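Lovastatin nonaketide synthase, polyketide synthase component (Aspergillus terreus, PDB 7CPX) builds the nonaketide precursor of lovastatin, dihydromonacolin L, by iterative condensation, reduction and methylation of malonyl units held on its carrier domain. Local coordinates at residues Arg1307-Tyr1312 / His1351-Pro1356; Glu1324-Ala1329 / Leu1390-Ser1395. The protein carries 2 engineered substitutions. All coordinates share one frame; numbering follows the deposited sequence.

Contact 1: residues Arg1307-Tyr1312 / His1351-Pro1356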
loop_
_atom_site.group_PDB
_atom_site.type_symbol
_atom_site.label_atom_id
_atom_site.label_comp_id
_atom_site.label_asym_id
_atom_site.label_seq_id
_atom_site.Cartn_x
_atom_site.Cartn_y
_atom_site.Cartn_z
ATOM N N ARG A 1307 28.036 -21.726 81.016
ATOM C CA ARG A 1307 27.331 -22.166 82.215
ATOM C C ARG A 1307 27.066 -23.662 82.149
ATOM O O ARG A 1307 27.101 -24.357 83.170
ATOM C CB ARG A 1307 26.017 -21.397 82.366
ATOM C CG ARG A 1307 25.201 -21.762 83.599
ATOM C CD ARG A 1307 23.796 -21.185 83.513
ATOM N NE ARG A 1307 23.019 -21.799 82.443
ATOM C CZ ARG A 1307 21.806 -21.410 82.074
ATOM N NH1 ARG A 1307 21.196 -20.395 82.663
ATOM N NH2 ARG A 1307 21.190 -22.055 81.087
ATOM N N ILE A 1308 26.798 -24.162 80.943
ATOM C CA ILE A 1308 26.580 -25.594 80.763
ATOM C C ILE A 1308 27.823 -26.373 81.176
ATOM O O ILE A 1308 27.727 -27.449 81.777
ATOM C CB ILE A 1308 26.180 -25.884 79.304
ATOM C CG1 ILE A 1308 24.747 -25.408 79.044
ATOM C CG2 ILE A 1308 26.321 -27.365 78.998
ATOM C CD1 ILE A 1308 24.370 -25.331 77.573
ATOM N N VAL A 1309 29.004 -25.831 80.886
ATOM C CA VAL A 1309 30.253 -26.560 81.060
ATOM C C VAL A 1309 31.104 -26.035 82.213
ATOM O O VAL A 1309 32.053 -26.724 82.619
ATOM C CB VAL A 1309 31.075 -26.546 79.754
ATOM C CG1 VAL A 1309 31.400 -25.114 79.340
ATOM C CG2 VAL A 1309 32.346 -27.361 79.914
ATOM N N TYR A 1310 30.795 -24.860 82.765
ATOM C CA TYR A 1310 31.725 -24.207 83.681
ATOM C C TYR A 1310 31.969 -25.010 84.952
ATOM O O TYR A 1310 32.951 -24.747 85.655
ATOM C CB TYR A 1310 31.205 -22.817 84.054
ATOM C CG TYR A 1310 30.419 -22.784 85.346
ATOM C CD1 TYR A 1310 29.075 -23.133 85.374
ATOM C CD2 TYR A 1310 31.021 -22.404 86.538
ATOM C CE1 TYR A 1310 28.355 -23.104 86.553
ATOM C CE2 TYR A 1310 30.309 -22.373 87.721
ATOM C CZ TYR A 1310 28.976 -22.722 87.724
ATOM O OH TYR A 1310 28.264 -22.692 88.901
ATOM N N PHE A 1311 31.107 -25.978 85.270
ATOM C CA PHE A 1311 31.206 -26.657 86.558
ATOM C C PHE A 1311 32.532 -27.396 86.701
ATOM O O PHE A 1311 33.238 -27.235 87.703
ATOM C CB PHE A 1311 30.032 -27.620 86.733
ATOM C CG PHE A 1311 28.703 -26.938 86.874
ATOM C CD1 PHE A 1311 27.975 -26.568 85.756
ATOM C CD2 PHE A 1311 28.180 -26.665 88.127
ATOM C CE1 PHE A 1311 26.750 -25.941 85.884
ATOM C CE2 PHE A 1311 26.956 -26.039 88.262
ATOM C CZ PHE A 1311 26.241 -25.676 87.140
ATOM N N TYR A 1312 32.889 -28.214 85.711
ATOM C CA TYR A 1312 34.089 -29.044 85.773
ATOM C C TYR A 1312 35.008 -28.752 84.594
ATOM O O TYR A 1312 35.732 -29.631 84.117
ATOM C CB TYR A 1312 33.736 -30.530 85.804
ATOM C CG TYR A 1312 32.434 -30.866 86.501
ATOM C CD1 TYR A 1312 32.142 -30.363 87.760
ATOM C CD2 TYR A 1312 31.498 -31.694 85.894
ATOM C CE1 TYR A 1312 30.952 -30.673 88.395
ATOM C CE2 TYR A 1312 30.309 -32.009 86.519
ATOM C CZ TYR A 1312 30.041 -31.496 87.769
ATOM O OH TYR A 1312 28.855 -31.810 88.393
ATOM N N HIS A 1351 29.205 -34.412 76.704
ATOM C CA HIS A 1351 28.992 -34.301 78.139
ATOM C C HIS A 1351 30.105 -33.538 78.842
ATOM O O HIS A 1351 29.891 -33.054 79.957
ATOM C CB HIS A 1351 28.844 -35.695 78.750
ATOM C CG HIS A 1351 27.480 -36.284 78.573
ATOM N ND1 HIS A 1351 26.933 -36.536 77.333
ATOM C CD2 HIS A 1351 26.545 -36.657 79.480
ATOM C CE1 HIS A 1351 25.723 -37.046 77.483
ATOM N NE2 HIS A 1351 25.464 -37.130 78.775
ATOM N N LEU A 1352 31.276 -33.406 78.216
ATOM C CA LEU A 1352 32.273 -32.470 78.720
ATOM C C LEU A 1352 31.691 -31.077 78.881
ATOM O O LEU A 1352 32.323 -30.223 79.508
ATOM C CB LEU A 1352 33.488 -32.404 77.788
ATOM C CG LEU A 1352 34.290 -33.686 77.550
ATOM C CD1 LEU A 1352 35.493 -33.404 76.661
ATOM C CD2 LEU A 1352 34.734 -34.328 78.852
ATOM N N TRP A 1353 30.525 -30.828 78.304
ATOM C CA TRP A 1353 29.711 -29.664 78.603
ATOM C C TRP A 1353 28.401 -30.037 79.274
ATOM O O TRP A 1353 27.961 -29.338 80.189
ATOM C CB TRP A 1353 29.420 -28.882 77.313
ATOM C CG TRP A 1353 30.640 -28.577 76.486
ATOM C CD1 TRP A 1353 31.522 -29.475 75.953
ATOM C CD2 TRP A 1353 31.094 -27.282 76.073
ATOM N NE1 TRP A 1353 32.500 -28.820 75.249
ATOM C CE2 TRP A 1353 32.259 -27.473 75.304
ATOM C CE3 TRP A 1353 30.628 -25.981 76.279
ATOM C CZ2 TRP A 1353 32.968 -26.412 74.747
ATOM C CZ3 TRP A 1353 31.332 -24.929 75.725
ATOM C CH2 TRP A 1353 32.489 -25.151 74.967
ATOM N N TYR A 1354 27.778 -31.145 78.867
ATOM C CA TYR A 1354 26.479 -31.534 79.401
ATOM C C TYR A 1354 26.572 -32.325 80.703
ATOM O O TYR A 1354 25.531 -32.619 81.302
ATOM C CB TYR A 1354 25.698 -32.370 78.376
ATOM C CG TYR A 1354 25.650 -31.807 76.967
ATOM C CD1 TYR A 1354 26.009 -30.493 76.697
ATOM C CD2 TYR A 1354 25.234 -32.599 75.905
ATOM C CE1 TYR A 1354 25.964 -29.988 75.411
ATOM C CE2 TYR A 1354 25.180 -32.102 74.619
ATOM C CZ TYR A 1354 25.546 -30.796 74.376
ATOM O OH TYR A 1354 25.496 -30.299 73.094
ATOM N N ASP A 1355 27.775 -32.680 81.153
ATOM C CA ASP A 1355 27.911 -33.492 82.360
ATOM C C ASP A 1355 27.225 -32.899 83.584
ATOM O O ASP A 1355 26.540 -33.651 84.296
ATOM C CB ASP A 1355 29.398 -33.719 82.675
ATOM C CG ASP A 1355 29.938 -34.998 82.068
ATOM O OD1 ASP A 1355 29.222 -36.022 82.095
ATOM O OD2 ASP A 1355 31.079 -34.980 81.560
ATOM N N PRO A 1356 27.353 -31.604 83.889
ATOM C CA PRO A 1356 26.841 -31.100 85.173
ATOM C C PRO A 1356 25.322 -31.105 85.265
ATOM O O PRO A 1356 24.699 -30.058 85.468
ATOM C CB PRO A 1356 27.402 -29.671 85.235
ATOM C CG PRO A 1356 28.534 -29.650 84.259
ATOM C CD PRO A 1356 28.130 -30.582 83.171
#
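With chi1 of 60°, V1309 sets CG1 between its backbone N and carbonyl carbon and turns CG2 anti to the N, while chi1 of -51° swings the W1353 indole alongside it. The pair belongs to a helix-helix contact in an all-helical bundle, where the end of helix 1298-1309 meets the end of helix 1339-1354. The two side chains share one direction, and V1309 CG1 faces W1353 CE3 on the six-membered ring. V1309 CG2 lies over a face of the indole in a CH-pi contact, 4.3 Å from the centroid of the W1353 five-membered ring and 25° off its normal, though the methyl is placed only approximately. On I1308, CG2 packs 3.8 Å from W1353 CB and also meets the edge of the Y1354 ring, its exact position likewise uncertain. Beyond the helix ends, P1356 points its CB toward 1307-1312, and its ring packs beside F1311 and Y1312. Elsewhere, F1559 meets the W1353 ring, L1352 and D1355 rest on F1316, and T1362 touches both I1308 and Y1354. At the solvent side, the proline and Y1312 lie alongside one another, pointing opposite ways, with Y1312 CE2 coming 3.7 Å from P1356 CG.

Contact 2: residues Glu1324-Ala1329 / Leu1390-Ser1395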
loop_
_atom_site.group_PDB
_atom_site.type_symbol
_atom_site.label_atom_id
_atom_site.label_comp_id
_atom_site.label_asym_id
_atom_site.label_seq_id
_atom_site.Cartn_x
_atom_site.Cartn_y
_atom_site.Cartn_z
ATOM N N GLU A 1324 38.868 -32.763 70.315
ATOM C CA GLU A 1324 39.271 -31.958 69.172
ATOM C C GLU A 1324 40.257 -32.681 68.264
ATOM O O GLU A 1324 40.559 -32.173 67.179
ATOM C CB GLU A 1324 39.873 -30.638 69.656
ATOM C CG GLU A 1324 38.911 -29.783 70.467
ATOM C CD GLU A 1324 39.588 -28.588 71.108
ATOM O OE1 GLU A 1324 40.815 -28.437 70.939
ATOM O OE2 GLU A 1324 38.890 -27.800 71.782
ATOM N N ARG A 1325 40.763 -33.844 68.676
ATOM C CA ARG A 1325 41.654 -34.653 67.854
ATOM C C ARG A 1325 40.905 -35.589 66.917
ATOM O O ARG A 1325 41.519 -36.506 66.358
ATOM C CB ARG A 1325 42.593 -35.472 68.743
ATOM C CG ARG A 1325 43.502 -34.643 69.629
ATOM C CD ARG A 1325 44.961 -35.014 69.411
ATOM N NE ARG A 1325 45.861 -34.280 70.294
ATOM C CZ ARG A 1325 47.179 -34.426 70.308
ATOM N NH1 ARG A 1325 47.792 -35.272 69.496
ATOM N NH2 ARG A 1325 47.903 -33.703 71.160
ATOM N N GLN A 1326 39.600 -35.384 66.728
ATOM C CA GLN A 1326 38.795 -36.327 65.961
ATOM C C GLN A 1326 39.227 -36.425 64.507
ATOM O O GLN A 1326 38.839 -37.381 63.828
ATOM C CB GLN A 1326 37.317 -35.939 66.050
ATOM C CG GLN A 1326 36.931 -34.723 65.232
ATOM C CD GLN A 1326 36.080 -35.083 64.030
ATOM O OE1 GLN A 1326 35.080 -35.791 64.154
ATOM N NE2 GLN A 1326 36.473 -34.601 62.858
ATOM N N GLN A 1327 40.016 -35.471 64.017
ATOM C CA GLN A 1327 40.564 -35.587 62.672
ATOM C C GLN A 1327 41.856 -36.393 62.663
ATOM O O GLN A 1327 42.126 -37.124 61.704
ATOM C CB GLN A 1327 40.806 -34.195 62.087
ATOM C CG GLN A 1327 41.644 -34.190 60.818
ATOM C CD GLN A 1327 41.065 -35.074 59.729
ATOM O OE1 GLN A 1327 39.876 -35.394 59.738
ATOM N NE2 GLN A 1327 41.907 -35.476 58.785
ATOM N N ALA A 1328 42.663 -36.278 63.717
ATOM C CA ALA A 1328 44.009 -36.831 63.732
ATOM C C ALA A 1328 44.152 -38.072 64.600
ATOM O O ALA A 1328 44.606 -39.111 64.110
ATOM C CB ALA A 1328 45.004 -35.761 64.202
ATOM N N ALA A 1329 43.787 -37.999 65.885
ATOM C CA ALA A 1329 44.133 -39.070 66.811
ATOM C C ALA A 1329 43.038 -39.464 67.794
ATOM O O ALA A 1329 43.250 -40.409 68.561
ATOM C CB ALA A 1329 45.390 -38.682 67.607
ATOM N N LEU A 1390 29.198 -38.635 65.616
ATOM C CA LEU A 1390 29.604 -40.023 65.832
ATOM C C LEU A 1390 30.351 -40.589 64.632
ATOM O O LEU A 1390 31.482 -41.077 64.801
ATOM C CB LEU A 1390 28.373 -40.862 66.181
ATOM C CG LEU A 1390 27.812 -40.718 67.600
ATOM C CD1 LEU A 1390 27.427 -39.280 67.913
ATOM C CD2 LEU A 1390 26.617 -41.639 67.785
ATOM N N PRO A 1391 29.806 -40.554 63.413
ATOM C CA PRO A 1391 30.593 -41.029 62.263
ATOM C C PRO A 1391 31.861 -40.229 62.039
ATOM O O PRO A 1391 32.870 -40.790 61.594
ATOM C CB PRO A 1391 29.616 -40.893 61.086
ATOM C CG PRO A 1391 28.618 -39.882 61.528
ATOM C CD PRO A 1391 28.475 -40.071 63.006
ATOM N N THR A 1392 31.840 -38.927 62.337
ATOM C CA THR A 1392 33.038 -38.113 62.168
ATOM C C THR A 1392 34.052 -38.377 63.273
ATOM O O THR A 1392 35.260 -38.239 63.049
ATOM C CB THR A 1392 32.664 -36.631 62.141
ATOM O OG1 THR A 1392 32.175 -36.234 63.429
ATOM C CG2 THR A 1392 31.589 -36.370 61.095
ATOM N N VAL A 1393 33.583 -38.753 64.465
ATOM C CA VAL A 1393 34.495 -38.997 65.579
ATOM C C VAL A 1393 35.437 -40.150 65.262
ATOM O O VAL A 1393 36.608 -40.129 65.657
ATOM C CB VAL A 1393 33.692 -39.244 66.872
ATOM C CG1 VAL A 1393 34.486 -40.087 67.851
ATOM C CG2 VAL A 1393 33.319 -37.918 67.516
ATOM N N ARG A 1394 34.951 -41.168 64.551
ATOM C CA ARG A 1394 35.805 -42.258 64.093
ATOM C C ARG A 1394 36.553 -41.921 62.807
ATOM O O ARG A 1394 37.067 -42.830 62.145
ATOM C CB ARG A 1394 34.986 -43.539 63.899
ATOM C CG ARG A 1394 33.712 -43.384 63.079
ATOM C CD ARG A 1394 33.065 -44.741 62.833
ATOM N NE ARG A 1394 31.791 -44.640 62.130
ATOM C CZ ARG A 1394 30.603 -44.574 62.719
ATOM N NH1 ARG A 1394 30.480 -44.579 64.037
ATOM N NH2 ARG A 1394 29.510 -44.498 61.966
ATOM N N SER A 1395 36.625 -40.640 62.442
ATOM C CA SER A 1395 37.364 -40.199 61.262
ATOM C C SER A 1395 36.822 -40.841 59.989
ATOM O O SER A 1395 37.573 -41.108 59.047
ATOM C CB SER A 1395 38.860 -40.490 61.408
ATOM O OG SER A 1395 39.382 -39.895 62.582
#
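Q1326 reaches from the loop between helices 1313-1324 and 1330-1333 to the last turn of helix 1389-1393. Its CB points at that turn and stands 4.2 Å from V1393 CA. At the next bond, chi1 of 74° places CG between the backbone N and carbonyl carbon, and a bend at chi2 carries the amide across to T1392. There Q1326 CD lies 3.4 Å from T1392 O. At the tip, Q1326 OE1 comes 3.0 Å from T1392 OG1, a possible hydrogen bond that is not settled, because the single threonine proton can also go to L1389 O, to which this hydroxyl is bonded inside its own helix. OE1 also sits close to T1392 O, and as both are acceptors no bond joins them. The other branch of the amide, Q1326 NE2, lies 3.8 Å from T1392 O and makes no bond there; the amide may be flipped, which the map at this resolution might not decide.

The firmer link uses the backbone of the same glutamine. S1395 OG donates to Q1326 O at 2.9 Å, approaching at a C=O...donor angle of 149° and tilted 30° from the carbonyl plane. The loop that offers this carbonyl is itself folded tightly, since R1325 O accepts from both A1328 N and A1329 N, the latter at 2.8 Å. Around the contact, P1399 touches Q1326, F1330 and A1346 pack on V1393, and H1331 touches S1395.

The serine sits where the helix stops. S1395 has a positive phi and its N bonds to T1392 O at 2.8 Å, while the backbone N after it bonds to P1391 O. S1395 is thus the C-prime residue of a Schellman motif, the C-terminal capping motif that ends helix 1389-1393.

Overall arrangement
The two contacts lie in one helical region, their centres 21 Å apart and their nearest atoms about 7 Å apart without touching. Their segments alternate along the chain: 1307-1312, 1324-1329, 1351-1356, then 1390-1395. Helix 1313-1324 runs from the first segment of contact 1 to that of contact 2, and helix 1339-1354 supplies the second segment of contact 1 while its earlier turns pack against L1390 and V1393 of contact 2. The interleaving is consistent with these helices forming one compact unit. F1559 meets contact 1, and K1552 makes a salt bridge to E1324, consistent with the bundle resting against the methyltransferase fold, away from the annotated sites.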